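PDB 5K2M: RimK-related lysine biosynthesis protein from Thermococcus kodakarensis, which probably acts as an ATP-dependent, magnesium-requiring ligase of the LysX group of the RimK family, serving amino-acid biosynthesis. Local coordinates for residues D171-V176 / I185-N190. Residues are numbered along the deposited sequence; the frame is centred on the assembly and turned at random.
Sequences DIRSYV and IYRYSN. With ADP (adenosine-5'-diphosphate), chain O; PO4 (phosphate ion), chain P.
Arg187 grips the Asp171 carboxylate side-on in a salt bridge, NE giving its hydrogen to OD1 and NH2 to OD2, each 3.0 Å long. A bend at chi3 (-68°) turns the guanidinium onto the carboxylate; the flat groups are 5° from coplanar and both oxygens are met on the syn side, fixing their rotation. Asp171 OD2 also accepts a hydrogen bond from the ribose O3' hydroxyl of ADP at 2.6 Å, and Thr194 bonds to OD1; a short carboxylate suits both sugar and guanidinium. Arg173 forms a salt bridge with Asp229, a magnesium ligand, and Arg173 NH1 donates to O3 of a separate phosphate ion, probably from the crystallisation liquor, at 3.0 Å. Arg173 NH1 lies 3.2 Å from Arg187 NH1, a closeness probably offset by Asp229 and this ion. The strands form an antiparallel beta hairpin in the ATP-grasp domain, where Asp171 with Arg187 and Arg173 with Ile185 are hydrogen-bonded pairs. Arg173 CB sits over one face of the Arg187 guanidinium, near its rim, and 3.7 Å from Ile185 CG1. Across the sheet, in a non-hydrogen-bonded pair, Ile172 CG1 lies 3.6 Å from Tyr186 CD1, its branched aliphatic chain suiting CD1 and CE1.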
loop_
_atom_site.group_PDB
_atom_site.type_symbol
_atom_site.label_atom_id
_atom_site.label_comp_id
_atom_site.label_asym_id
_atom_site.label_seq_id
_atom_site.Cartn_x
_atom_site.Cartn_y
_atom_site.Cartn_z
ATOM N N ASP A 171 45.176 3.805 -45.050
ATOM C CA ASP A 171 44.779 2.590 -44.371
ATOM C C ASP A 171 43.730 1.881 -45.211
ATOM O O ASP A 171 43.466 2.282 -46.348
ATOM C CB ASP A 171 44.352 2.864 -42.926
ATOM C CG ASP A 171 42.950 3.417 -42.798
ATOM O OD1 ASP A 171 42.407 3.981 -43.762
ATOM O OD2 ASP A 171 42.391 3.293 -41.689
ATOM N N ILE A 172 43.165 0.811 -44.667
ATOM C CA ILE A 172 42.308 -0.085 -45.450
ATOM C C ILE A 172 40.963 -0.174 -44.770
ATOM O O ILE A 172 40.881 -0.274 -43.555
ATOM C CB ILE A 172 42.935 -1.495 -45.569
ATOM C CG1 ILE A 172 44.191 -1.434 -46.445
ATOM C CG2 ILE A 172 41.932 -2.515 -46.127
ATOM C CD1 ILE A 172 45.167 -2.562 -46.158
ATOM N N ARG A 173 39.914 -0.111 -45.572
ATOM C CA ARG A 173 38.569 -0.266 -45.090
ATOM C C ARG A 173 37.912 -1.407 -45.853
ATOM O O ARG A 173 37.729 -1.307 -47.056
ATOM C CB ARG A 173 37.818 1.039 -45.311
ATOM C CG ARG A 173 36.322 0.921 -45.155
ATOM C CD ARG A 173 35.938 0.494 -43.746
ATOM N NE ARG A 173 34.696 1.170 -43.408
ATOM C CZ ARG A 173 34.500 2.029 -42.417
ATOM N NH1 ARG A 173 35.440 2.344 -41.536
ATOM N NH2 ARG A 173 33.289 2.540 -42.287
ATOM N N SER A 174 37.554 -2.479 -45.149
ATOM C CA SER A 174 36.898 -3.626 -45.765
ATOM C C SER A 174 35.518 -3.867 -45.165
ATOM O O SER A 174 35.178 -3.319 -44.112
ATOM C CB SER A 174 37.758 -4.883 -45.624
ATOM O OG SER A 174 37.915 -5.239 -44.262
ATOM N N TYR A 175 34.727 -4.687 -45.850
ATOM C CA TYR A 175 33.346 -4.938 -45.472
ATOM C C TYR A 175 33.088 -6.429 -45.483
ATOM O O TYR A 175 33.444 -7.105 -46.442
ATOM C CB TYR A 175 32.410 -4.226 -46.443
ATOM C CG TYR A 175 32.545 -2.727 -46.418
ATOM C CD1 TYR A 175 33.531 -2.081 -47.169
ATOM C CD2 TYR A 175 31.695 -1.953 -45.639
ATOM C CE1 TYR A 175 33.662 -0.703 -47.140
ATOM C CE2 TYR A 175 31.819 -0.574 -45.600
ATOM C CZ TYR A 175 32.800 0.044 -46.345
ATOM O OH TYR A 175 32.902 1.404 -46.294
ATOM N N VAL A 176 32.500 -6.927 -44.397
ATOM C CA VAL A 176 32.104 -8.308 -44.257
ATOM C C VAL A 176 30.696 -8.340 -43.696
ATOM O O VAL A 176 30.416 -7.789 -42.622
ATOM C CB VAL A 176 33.040 -9.095 -43.322
ATOM C CG1 VAL A 176 32.579 -10.545 -43.181
ATOM C CG2 VAL A 176 34.465 -9.066 -43.854
ATOM N N ILE A 185 38.617 -1.021 -49.781
ATOM C CA ILE A 185 39.241 0.170 -50.355
ATOM C C ILE A 185 40.462 0.584 -49.546
ATOM O O ILE A 185 40.588 0.226 -48.370
ATOM C CB ILE A 185 38.286 1.378 -50.363
ATOM C CG1 ILE A 185 37.785 1.695 -48.937
ATOM C CG2 ILE A 185 37.113 1.112 -51.286
ATOM C CD1 ILE A 185 37.124 3.053 -48.792
ATOM N N TYR A 186 41.363 1.324 -50.186
ATOM C CA TYR A 186 42.349 2.096 -49.467
ATOM C C TYR A 186 41.709 3.459 -49.198
ATOM O O TYR A 186 40.901 3.927 -50.003
ATOM C CB TYR A 186 43.635 2.259 -50.278
ATOM C CG TYR A 186 44.359 0.957 -50.567
ATOM C CD1 TYR A 186 45.021 0.270 -49.558
ATOM C CD2 TYR A 186 44.396 0.422 -51.860
ATOM C CE1 TYR A 186 45.682 -0.923 -49.822
ATOM C CE2 TYR A 186 45.049 -0.768 -52.132
ATOM C CZ TYR A 186 45.692 -1.431 -51.111
ATOM O OH TYR A 186 46.344 -2.605 -51.370
ATOM N N ARG A 187 42.037 4.060 -48.057
ATOM C CA ARG A 187 41.721 5.456 -47.773
ATOM C C ARG A 187 43.036 6.232 -47.675
ATOM O O ARG A 187 43.766 6.082 -46.697
ATOM C CB ARG A 187 40.931 5.582 -46.468
ATOM C CG ARG A 187 39.558 4.923 -46.489
ATOM C CD ARG A 187 38.799 5.120 -45.187
ATOM N NE ARG A 187 39.406 4.392 -44.072
ATOM C CZ ARG A 187 38.804 4.132 -42.908
ATOM N NH1 ARG A 187 37.557 4.523 -42.664
ATOM N NH2 ARG A 187 39.453 3.449 -41.980
ATOM N N TYR A 188 43.335 7.036 -48.699
ATOM C CA TYR A 188 44.580 7.807 -48.785
ATOM C C TYR A 188 44.437 9.190 -48.150
ATOM O O TYR A 188 43.404 9.840 -48.281
ATOM C CB TYR A 188 45.006 7.999 -50.256
ATOM C CG TYR A 188 45.591 6.768 -50.923
ATOM C CD1 TYR A 188 46.942 6.466 -50.805
ATOM C CD2 TYR A 188 44.792 5.907 -51.676
ATOM C CE1 TYR A 188 47.484 5.340 -51.410
ATOM C CE2 TYR A 188 45.325 4.778 -52.283
ATOM C CZ TYR A 188 46.672 4.505 -52.148
ATOM O OH TYR A 188 47.213 3.397 -52.747
ATOM N N SER A 189 45.501 9.649 -47.502
ATOM C CA SER A 189 45.549 11.003 -46.958
ATOM C C SER A 189 46.996 11.385 -46.711
ATOM O O SER A 189 47.828 10.532 -46.433
ATOM C CB SER A 189 44.754 11.098 -45.647
ATOM O OG SER A 189 44.793 12.407 -45.098
ATOM N N ASN A 190 47.301 12.669 -46.829
ATOM C CA ASN A 190 48.596 13.152 -46.368
ATOM C C ASN A 190 48.577 13.526 -44.882
ATOM O O ASN A 190 49.594 13.914 -44.339
ATOM C CB ASN A 190 49.165 14.274 -47.256
ATOM C CG ASN A 190 48.132 15.306 -47.655
ATOM O OD1 ASN A 190 48.121 15.772 -48.802
ATOM N ND2 ASN A 190 47.259 15.678 -46.715
HETATM P PB ADP O . 37.354 6.175 -35.778
HETATM O O1B ADP O . 37.534 6.016 -37.262
HETATM O O2B ADP O . 37.222 7.608 -35.319
HETATM O O3B ADP O . 36.290 5.305 -35.156
HETATM P PA ADP O . 39.963 4.920 -35.803
HETATM O O1A ADP O . 39.492 4.136 -37.012
HETATM O O2A ADP O . 40.668 4.127 -34.750
HETATM O O3A ADP O . 38.762 5.731 -35.112
HETATM O "O5'" ADP O . 40.941 6.098 -36.277
HETATM C "C5'" ADP O . 40.645 6.901 -37.397
HETATM C "C4'" ADP O . 41.830 6.919 -38.347
HETATM O "O4'" ADP O . 42.973 7.458 -37.672
HETATM C "C3'" ADP O . 42.249 5.559 -38.882
HETATM O "O3'" ADP O . 41.544 5.220 -40.087
HETATM C "C2'" ADP O . 43.731 5.772 -39.120
HETATM O "O2'" ADP O . 43.987 6.419 -40.365
HETATM C "C1'" ADP O . 44.143 6.734 -38.031
HETATM N N9 ADP O . 44.636 5.995 -36.860
HETATM C C8 ADP O . 43.902 5.581 -35.806
HETATM N N7 ADP O . 44.652 4.914 -34.910
HETATM C C5 ADP O . 45.901 4.889 -35.410
HETATM C C6 ADP O . 47.194 4.366 -34.970
HETATM N N6 ADP O . 47.300 3.708 -33.796
HETATM N N1 ADP O . 48.252 4.565 -35.781
HETATM C C2 ADP O . 48.158 5.214 -36.949
HETATM N N3 ADP O . 47.018 5.721 -37.418
HETATM C C4 ADP O . 45.883 5.595 -36.699
HETATM P P PO4 P . 34.898 5.148 -39.033
HETATM O O1 PO4 P . 36.306 4.690 -39.334
HETATM O O2 PO4 P . 34.640 6.548 -39.569
HETATM O O3 PO4 P . 33.949 4.181 -39.697
HETATM O O4 PO4 P . 34.668 5.191 -37.552
#